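Local coordinates for protein 2-oxoglutarate carboxylase small subunit (Hydrogenobacter thermophilus, PDB 7KCT) that belongs to the biotin carboxylase family, combining an ATP-grasp domain with N- and C-terminal biotin carboxylase domains, and binds ADP, magnesium and bicarbonate, at residues N63-Y68 and P388-L393; E208-N213 and T445-E450; N228-G233 and L329-E334. One frame throughout, in Å; residues are numbered along the deposited sequence.

Contact 1. Residues N63-Y68 and P388-L393; sequences NPLDTY and PYYDSL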
# COMPACT_ATOMS: atom_id res chain seq x y z
N ASN A 63 29.28 12.37 -16.82
CA ASN A 63 28.35 13.39 -16.34
C ASN A 63 27.07 12.66 -15.96
O ASN A 63 26.99 11.43 -16.17
CB ASN A 63 28.10 14.45 -17.41
CG ASN A 63 27.51 13.87 -18.67
OD1 ASN A 63 26.42 13.31 -18.67
ND2 ASN A 63 28.22 14.02 -19.78
N PRO A 64 26.08 13.37 -15.40
CA PRO A 64 24.91 12.68 -14.83
C PRO A 64 24.06 11.93 -15.82
O PRO A 64 23.44 10.94 -15.42
CB PRO A 64 24.13 13.83 -14.16
CG PRO A 64 25.26 14.79 -13.68
CD PRO A 64 26.18 14.77 -14.91
N LEU A 65 23.97 12.34 -17.09
CA LEU A 65 23.14 11.55 -17.97
C LEU A 65 23.92 10.42 -18.62
O LEU A 65 23.35 9.39 -18.93
CB LEU A 65 22.50 12.39 -19.07
CG LEU A 65 21.46 13.45 -18.71
CD1 LEU A 65 20.83 13.91 -19.99
CD2 LEU A 65 20.45 12.91 -17.77
N ASP A 66 25.21 10.65 -18.89
CA ASP A 66 26.07 9.64 -19.48
C ASP A 66 26.12 8.39 -18.63
O ASP A 66 26.34 7.31 -19.16
CB ASP A 66 27.47 10.22 -19.65
CG ASP A 66 28.50 9.19 -20.09
OD1 ASP A 66 28.36 8.68 -21.22
OD2 ASP A 66 29.45 8.94 -19.32
N THR A 67 25.96 8.54 -17.31
CA THR A 67 25.81 7.39 -16.42
C THR A 67 24.83 6.37 -16.97
O THR A 67 25.11 5.16 -16.99
CB THR A 67 25.34 7.86 -15.04
OG1 THR A 67 26.34 8.70 -14.45
CG2 THR A 67 25.04 6.64 -14.10
N TYR A 68 23.65 6.83 -17.41
CA TYR A 68 22.58 5.96 -17.85
C TYR A 68 22.43 5.82 -19.37
O TYR A 68 21.64 4.98 -19.83
CB TYR A 68 21.24 6.44 -17.25
CG TYR A 68 21.31 6.59 -15.74
CD1 TYR A 68 21.08 5.49 -14.94
CD2 TYR A 68 21.65 7.79 -15.14
CE1 TYR A 68 21.15 5.56 -13.59
CE2 TYR A 68 21.73 7.88 -13.76
CZ TYR A 68 21.47 6.73 -12.99
OH TYR A 68 21.53 6.69 -11.63
N PRO A 388 18.94 19.32 -11.21
CA PRO A 388 18.38 19.71 -12.51
C PRO A 388 18.55 18.63 -13.61
O PRO A 388 17.86 18.69 -14.64
CB PRO A 388 19.16 20.99 -12.84
CG PRO A 388 20.52 20.74 -12.21
CD PRO A 388 20.19 20.04 -10.91
N TYR A 389 19.38 17.62 -13.39
CA TYR A 389 19.76 16.67 -14.44
C TYR A 389 18.70 15.63 -14.77
O TYR A 389 18.71 15.09 -15.89
CB TYR A 389 21.04 15.95 -13.99
CG TYR A 389 22.15 16.86 -13.63
CD1 TYR A 389 22.83 17.57 -14.63
CD2 TYR A 389 22.56 17.02 -12.32
CE1 TYR A 389 23.83 18.41 -14.31
CE2 TYR A 389 23.55 17.85 -11.99
CZ TYR A 389 24.20 18.55 -12.99
OH TYR A 389 25.22 19.38 -12.68
N TYR A 390 17.78 15.34 -13.83
CA TYR A 390 16.83 14.25 -14.02
C TYR A 390 15.39 14.70 -13.86
O TYR A 390 15.08 15.81 -13.43
CB TYR A 390 17.08 13.11 -13.01
CG TYR A 390 18.47 12.63 -13.00
CD1 TYR A 390 19.05 12.06 -14.14
CD2 TYR A 390 19.24 12.74 -11.85
CE1 TYR A 390 20.39 11.63 -14.12
CE2 TYR A 390 20.51 12.32 -11.82
CZ TYR A 390 21.09 11.74 -12.95
OH TYR A 390 22.38 11.33 -12.89
N ASP A 391 14.50 13.79 -14.26
CA ASP A 391 13.07 14.04 -14.13
C ASP A 391 12.72 14.51 -12.72
O ASP A 391 13.41 14.21 -11.72
CB ASP A 391 12.24 12.78 -14.51
N SER A 392 11.63 15.27 -12.63
CA SER A 392 11.26 15.87 -11.34
C SER A 392 10.40 14.97 -10.47
O SER A 392 10.02 15.37 -9.36
CB SER A 392 10.53 17.21 -11.54
OG SER A 392 9.38 17.04 -12.36
N LEU A 393 10.16 13.73 -10.91
CA LEU A 393 9.30 12.80 -10.18
C LEU A 393 9.92 12.47 -8.84
O LEU A 393 11.10 12.12 -8.75
CB LEU A 393 9.08 11.55 -11.03
CG LEU A 393 8.01 10.57 -10.52
CD1 LEU A 393 6.66 11.26 -10.34
CD2 LEU A 393 7.92 9.39 -11.48

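Contact 2. Residues E208-N213 and T445-E450; sequences EKYIEN and TTRYLE. With ADP (adenosine-5'-diphosphate), chain C.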
# COMPACT_ATOMS: atom_id res chain seq x y z
N GLU A 208 -0.88 15.26 -38.44
CA GLU A 208 -2.15 14.58 -38.33
C GLU A 208 -3.26 15.55 -37.93
O GLU A 208 -3.03 16.68 -37.54
CB GLU A 208 -2.08 13.39 -37.36
CG GLU A 208 -1.55 13.66 -35.97
CD GLU A 208 -1.44 12.35 -35.13
OE1 GLU A 208 -0.99 11.32 -35.68
OE2 GLU A 208 -1.77 12.36 -33.93
N LYS A 209 -4.49 15.08 -38.12
CA LYS A 209 -5.66 15.85 -37.75
C LYS A 209 -5.58 16.15 -36.26
O LYS A 209 -5.35 15.25 -35.45
CB LYS A 209 -6.92 15.04 -38.06
CG LYS A 209 -8.22 15.70 -37.67
CD LYS A 209 -8.46 16.94 -38.49
CE LYS A 209 -9.33 17.93 -37.73
NZ LYS A 209 -9.23 19.28 -38.33
N TYR A 210 -5.73 17.41 -35.91
CA TYR A 210 -5.85 17.72 -34.49
C TYR A 210 -7.26 17.38 -34.02
O TYR A 210 -8.24 17.98 -34.49
CB TYR A 210 -5.56 19.17 -34.19
CG TYR A 210 -5.71 19.43 -32.71
CD1 TYR A 210 -4.76 18.94 -31.80
CD2 TYR A 210 -6.82 20.11 -32.22
CE1 TYR A 210 -4.90 19.17 -30.41
CE2 TYR A 210 -6.96 20.35 -30.84
CZ TYR A 210 -6.00 19.88 -29.94
OH TYR A 210 -6.19 20.13 -28.60
N ILE A 211 -7.37 16.42 -33.10
CA ILE A 211 -8.67 16.05 -32.54
C ILE A 211 -8.96 16.97 -31.35
O ILE A 211 -8.30 16.89 -30.32
CB ILE A 211 -8.71 14.58 -32.10
CG1 ILE A 211 -8.27 13.64 -33.24
CG2 ILE A 211 -10.08 14.25 -31.57
CD1 ILE A 211 -9.20 13.63 -34.43
N GLU A 212 -9.98 17.82 -31.49
CA GLU A 212 -10.29 18.84 -30.47
C GLU A 212 -10.96 18.18 -29.27
O GLU A 212 -11.79 17.27 -29.40
CB GLU A 212 -11.20 19.94 -31.06
CG GLU A 212 -11.19 21.29 -30.34
CD GLU A 212 -10.05 22.18 -30.78
OE1 GLU A 212 -9.87 22.38 -32.00
OE2 GLU A 212 -9.35 22.73 -29.89
N ASN A 213 -10.59 18.62 -28.08
CA ASN A 213 -11.15 18.02 -26.87
C ASN A 213 -10.99 16.51 -26.76
O ASN A 213 -11.94 15.80 -26.40
CB ASN A 213 -12.63 18.35 -26.79
CG ASN A 213 -12.91 19.83 -26.97
OD1 ASN A 213 -12.35 20.68 -26.28
ND2 ASN A 213 -13.73 20.14 -27.97
N THR A 445 -10.77 16.15 -20.26
CA THR A 445 -10.08 15.95 -21.51
C THR A 445 -8.62 16.38 -21.34
O THR A 445 -8.20 16.83 -20.28
CB THR A 445 -10.72 16.76 -22.66
OG1 THR A 445 -10.31 18.12 -22.56
CG2 THR A 445 -12.22 16.65 -22.66
N THR A 446 -7.84 16.26 -22.41
CA THR A 446 -6.44 16.68 -22.32
C THR A 446 -6.27 18.18 -22.11
O THR A 446 -5.17 18.61 -21.72
CB THR A 446 -5.67 16.28 -23.58
OG1 THR A 446 -6.27 16.90 -24.72
CG2 THR A 446 -5.75 14.77 -23.72
N ARG A 447 -7.33 18.95 -22.34
CA ARG A 447 -7.40 20.39 -22.11
C ARG A 447 -7.76 20.72 -20.66
O ARG A 447 -7.83 21.90 -20.29
CB ARG A 447 -8.48 21.02 -23.03
CG ARG A 447 -8.43 20.56 -24.52
CD ARG A 447 -7.04 20.71 -25.15
NE ARG A 447 -6.48 22.05 -24.98
CZ ARG A 447 -6.65 23.06 -25.83
NH1 ARG A 447 -7.39 22.90 -26.92
NH2 ARG A 447 -6.09 24.24 -25.56
N TYR A 448 -7.98 19.70 -19.83
CA TYR A 448 -8.47 19.91 -18.47
C TYR A 448 -7.79 21.05 -17.72
O TYR A 448 -8.46 21.88 -17.11
CB TYR A 448 -8.34 18.63 -17.66
CG TYR A 448 -8.85 18.78 -16.26
CD1 TYR A 448 -10.18 18.56 -15.95
CD2 TYR A 448 -7.99 19.22 -15.24
CE1 TYR A 448 -10.64 18.71 -14.63
CE2 TYR A 448 -8.44 19.39 -13.96
CZ TYR A 448 -9.75 19.13 -13.66
OH TYR A 448 -10.17 19.29 -12.37
N LEU A 449 -6.44 21.07 -17.69
CA LEU A 449 -5.76 22.05 -16.85
C LEU A 449 -5.92 23.48 -17.41
O LEU A 449 -6.05 24.45 -16.65
CB LEU A 449 -4.29 21.68 -16.70
CG LEU A 449 -3.98 20.52 -15.75
CD1 LEU A 449 -2.50 20.16 -15.76
CD2 LEU A 449 -4.46 20.80 -14.30
N GLU A 450 -5.92 23.63 -18.74
CA GLU A 450 -6.17 24.93 -19.33
C GLU A 450 -7.60 25.42 -19.09
O GLU A 450 -7.86 26.62 -19.09
CB GLU A 450 -5.90 24.85 -20.83
CG GLU A 450 -4.47 24.46 -21.20
CD GLU A 450 -4.36 23.91 -22.63
OE1 GLU A 450 -4.73 22.73 -22.87
OE2 GLU A 450 -3.92 24.66 -23.52
PB ADP C . 4.84 11.61 -26.90
O1B ADP C . 5.67 12.80 -26.57
O2B ADP C . 3.88 10.89 -25.99
O3B ADP C . 5.48 10.65 -27.89
PA ADP C . 2.37 11.39 -28.24
O1A ADP C . 1.80 10.31 -27.40
O2A ADP C . 2.07 11.36 -29.73
O3A ADP C . 3.64 12.31 -28.09
O5' ADP C . 1.01 12.63 -27.86
C5' ADP C . 1.36 13.60 -26.81
C4' ADP C . 0.05 14.04 -26.29
O4' ADP C . -0.36 15.04 -27.25
C3' ADP C . -0.97 12.96 -26.29
O3' ADP C . -1.09 12.38 -24.98
C2' ADP C . -2.20 13.82 -26.51
O2' ADP C . -2.54 14.62 -25.31
C1' ADP C . -1.75 14.85 -27.51
N9 ADP C . -1.99 14.40 -28.90
C8 ADP C . -1.22 13.55 -29.70
N7 ADP C . -1.77 13.41 -30.94
C5 ADP C . -2.94 14.18 -30.90
C6 ADP C . -3.94 14.44 -31.87
N6 ADP C . -3.86 13.87 -33.10
N1 ADP C . -5.02 15.21 -31.58
C2 ADP C . -5.00 15.74 -30.33
N3 ADP C . -4.13 15.60 -29.32
C4 ADP C . -3.08 14.79 -29.65
O HOH W 1 -8.88 20.71 -27.75
O HOH W 2 -9.56 24.88 -27.89

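Contact 3. Residues N228-G233 and L329-E334; sequences NVIHLG and LRYSQE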
# COMPACT_ATOMS: atom_id res chain seq x y z
N ASN A 228 2.00 -15.99 -26.78
CA ASN A 228 0.78 -15.79 -25.99
C ASN A 228 0.74 -14.33 -25.51
O ASN A 228 1.47 -13.96 -24.58
CB ASN A 228 0.73 -16.75 -24.82
CG ASN A 228 -0.53 -16.55 -23.97
OD1 ASN A 228 -0.49 -16.70 -22.75
ND2 ASN A 228 -1.63 -16.19 -24.60
N VAL A 229 -0.11 -13.52 -26.13
CA VAL A 229 -0.23 -12.09 -25.85
C VAL A 229 -1.62 -11.82 -25.29
O VAL A 229 -2.62 -12.28 -25.86
CB VAL A 229 0.02 -11.24 -27.10
CG1 VAL A 229 0.00 -9.75 -26.76
CG2 VAL A 229 1.31 -11.65 -27.81
N ILE A 230 -1.69 -11.07 -24.19
CA ILE A 230 -2.95 -10.62 -23.60
C ILE A 230 -2.91 -9.10 -23.47
O ILE A 230 -1.85 -8.46 -23.56
CB ILE A 230 -3.25 -11.28 -22.24
CG1 ILE A 230 -2.18 -10.92 -21.21
CG2 ILE A 230 -3.37 -12.81 -22.35
CD1 ILE A 230 -2.49 -11.46 -19.81
N HIS A 231 -4.08 -8.51 -23.26
CA HIS A 231 -4.18 -7.11 -22.89
C HIS A 231 -4.63 -7.02 -21.44
O HIS A 231 -5.24 -7.95 -20.89
CB HIS A 231 -5.13 -6.32 -23.83
CG HIS A 231 -6.57 -6.63 -23.64
ND1 HIS A 231 -7.30 -6.14 -22.59
CD2 HIS A 231 -7.45 -7.33 -24.42
CE1 HIS A 231 -8.55 -6.57 -22.67
NE2 HIS A 231 -8.67 -7.27 -23.79
N LEU A 232 -4.25 -5.93 -20.79
CA LEU A 232 -4.65 -5.69 -19.42
C LEU A 232 -5.52 -4.44 -19.36
O LEU A 232 -5.43 -3.63 -18.45
CB LEU A 232 -3.43 -5.57 -18.49
CG LEU A 232 -2.58 -6.85 -18.41
CD1 LEU A 232 -1.30 -6.62 -17.57
CD2 LEU A 232 -3.42 -8.03 -17.85
N GLY A 233 -6.41 -4.30 -20.35
CA GLY A 233 -7.32 -3.20 -20.30
C GLY A 233 -6.61 -1.89 -20.53
O GLY A 233 -5.46 -1.83 -20.96
N LEU A 329 3.60 -17.24 -20.07
CA LEU A 329 2.60 -16.39 -19.44
C LEU A 329 1.44 -17.26 -18.95
O LEU A 329 0.81 -17.97 -19.74
CB LEU A 329 2.15 -15.33 -20.45
CG LEU A 329 1.37 -14.09 -20.02
CD1 LEU A 329 1.90 -13.63 -18.67
CD2 LEU A 329 1.53 -12.98 -21.05
N ARG A 330 1.18 -17.21 -17.64
CA ARG A 330 0.22 -18.08 -16.97
C ARG A 330 -1.19 -17.52 -16.98
O ARG A 330 -1.96 -17.74 -16.03
CB ARG A 330 0.68 -18.34 -15.54
N TYR A 331 -1.57 -16.82 -18.06
CA TYR A 331 -2.90 -16.24 -18.15
C TYR A 331 -3.45 -16.36 -19.56
O TYR A 331 -2.72 -16.30 -20.57
CB TYR A 331 -3.01 -14.74 -17.78
CG TYR A 331 -2.55 -14.33 -16.39
CD1 TYR A 331 -3.40 -14.46 -15.31
CD2 TYR A 331 -1.29 -13.78 -16.17
CE1 TYR A 331 -2.99 -14.11 -14.02
CE2 TYR A 331 -0.88 -13.43 -14.90
CZ TYR A 331 -1.73 -13.59 -13.83
OH TYR A 331 -1.31 -13.24 -12.56
N SER A 332 -4.75 -16.53 -19.62
CA SER A 332 -5.45 -16.27 -20.87
C SER A 332 -6.29 -15.01 -20.74
O SER A 332 -6.59 -14.52 -19.64
CB SER A 332 -6.43 -17.39 -21.26
OG SER A 332 -5.95 -18.67 -20.93
N GLN A 333 -6.73 -14.51 -21.91
CA GLN A 333 -7.49 -13.27 -21.90
C GLN A 333 -8.69 -13.38 -20.96
O GLN A 333 -8.96 -12.43 -20.22
CB GLN A 333 -7.94 -12.84 -23.29
CG GLN A 333 -8.35 -11.32 -23.29
CD GLN A 333 -7.18 -10.38 -22.87
OE1 GLN A 333 -6.14 -10.27 -23.56
NE2 GLN A 333 -7.37 -9.67 -21.76
N GLU A 334 -9.34 -14.56 -20.89
CA GLU A 334 -10.54 -14.79 -20.08
C GLU A 334 -10.27 -14.68 -18.60
O GLU A 334 -11.21 -14.43 -17.84
CB GLU A 334 -11.08 -16.20 -20.35
CG GLU A 334 -11.54 -16.25 -21.76
CD GLU A 334 -10.52 -16.56 -22.79
OE1 GLU A 334 -9.32 -16.70 -22.42
OE2 GLU A 334 -10.99 -16.68 -23.96

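Contact 1. Residues N63-Y68 and P388-L393
Tyr389 and Tyr390 share one first torsion (chi1 -55° and -53°), each with CG beside its backbone N and opposite its carbonyl carbon, yet their rings meet Pro64 in quite different ways. Tyr389 offers a face. Pro64 CG sits over the middle of the Tyr389 ring, 3.6 Å from the centroid and almost on the ring normal, a CH-pi contact. Pro388 CG lies over the centre of the other face, so the phenol is held between two prolines.

Tyr390 instead reaches Pro64 with its hydroxyl end. Its OH donates to Pro64 O over 2.8 Å and passes close to Pro64 CB, at 3.3 Å. The bond meets the carbonyl oxygen strongly from the side, with a C=O...OH angle of 112°, and from above the carbonyl plane, while Pro64 O itself lies near the plane of the Tyr390 ring.

The contact ties the Rossmann-like N-terminal domain of the biotin carboxylase fold, at the entry to helix 66-69, to the loop joining strands 385-386 and 393-401 in the C-terminal domain. Further along this loop, Asp391 lines an ADP pocket, and the side chain of Tyr390 is about 8 Å from a bound ADP.

Leu65 and Tyr390 run past one another in opposite directions, with Leu65 CD2 3.9 Å from Tyr390 CE1; the same methyl reaches the backbone at Tyr389 O. Tyr68 presents its ring edge to the hydroxyl, CE2 lying 3.6 Å from Tyr390 OH, and the two ring planes are nearly perpendicular. Phe92 stacks on Tyr68. At the helix entry Asn63 OD1 caps the first turn, accepting a nearly straight bond of 2.9 Å from Asp66 N and a weak one from Leu65 N.

Contact 2. Residues E208-N213 and T445-E450
The segment leaving strand 205-209 along the adenine of ADP, part of the nucleotide pocket of the ATP-grasp domain, meets the type I turn before helix 448-451 through Tyr210, Glu212 and Arg447. The adenine is read by this first segment: Ile211 N donates to ADP N1 at 3.0 Å, and ADP N6 gives its hydrogens to Glu208 OE2 and Lys209 O. Tyr210, its CG anti to the backbone N (chi1 180°), carries CE1 to 3.4 Å from ADP C2 and its OH to 3.5 Å from Arg447 NH1.

Glu212 OE2 lies near the guanidinium plane of Arg447, but the salt bridge to NH1 is long, 3.6 Å. Water 1 fills in between: it accepts from Arg447 NH1 at 2.8 Å and from Asn213 N at 2.7 Å, donates to Glu212 OE2 at 3.0 Å, and is also bonded to Tyr210 OH. Water 2 bridges the same two charged groups, more weakly on the arginine side. Glu450 grips Arg447 side-on, OE1 taking NE at 2.8 Å and OE2 taking NH2, while the stronger cation for Glu212 OE2 is Arg180. Thr445 OG1 caps the turn by accepting from Arg447 N.

The two-point grip of Glu450 fixes the rotation of the guanidinium. Because the direct Glu212-Arg447 pair is long and water 1 bonds to both groups, attraction across the domain boundary probably passes as much through ordered water as through ion pairing.

Contact 3. Residues N228-G233 and L329-E334
Gln333 grips the backbone of His231 with its side-chain amide, at the edge of an antiparallel sheet in the ATP-grasp domain. Strand 229-236 is outermost in that four-stranded sheet within the chain; Ile230 and Leu232 bond to strand 215-223, whereas His231 turns its N-H and carbonyl to the glutamine.

Two hydrogen bonds result. His231 N donates to Gln333 OE1 over 2.7 Å, approaching a lone pair of the Gln333 amide oxygen within the plane of that amide, and Gln333 NE2 returns a nearly straight bond (174°) of 2.9 Å to His231 O. One amide thus satisfies both backbone polar groups of a single residue. The glutamine chain, anti to the backbone N at CG and then bent at chi2 (60°), folds back to reach them.

Stacking accompanies this pairing. The Gln333 amide lies almost flat against the His231 imidazole, the planes 12° apart, with NE2 3.3 Å above the centre of the ring.

Apolar contacts continue from Ile230. Its CD1 meets Tyr331 CB at 3.9 Å, and its CG1 approaches Leu329 CD2 at 4.2 Å; Leu329 also rests on Trp319 of helix 316-324.

The imidazole is held at both nitrogens: His231 NE2 is hydrogen-bonded to Glu261 of helix 257-273, and His231 ND1 accepts from Gly233 N, in the ring plane, at 3.0 Å.

From the N terminus, the chain first leaves contact 1 at 63-68, in the N-terminal domain, and returns to it only at 388-393, in the C-terminal domain. Before that loop closes, 208-213 opens contact 2 in the ATP-grasp domain, which closes later still, at 445-450; contacts 1 and 2 therefore cross. Contact 3, joining 228-233 to 329-334, opens and closes inside both loops and stays within the ATP-grasp region. Contacts 1 and 2 thus bind the C-terminal domain to two different domains, their centres about 30 Å apart, whereas contact 3 lies across the chain's centre from contact 1, about 35 Å away between centres.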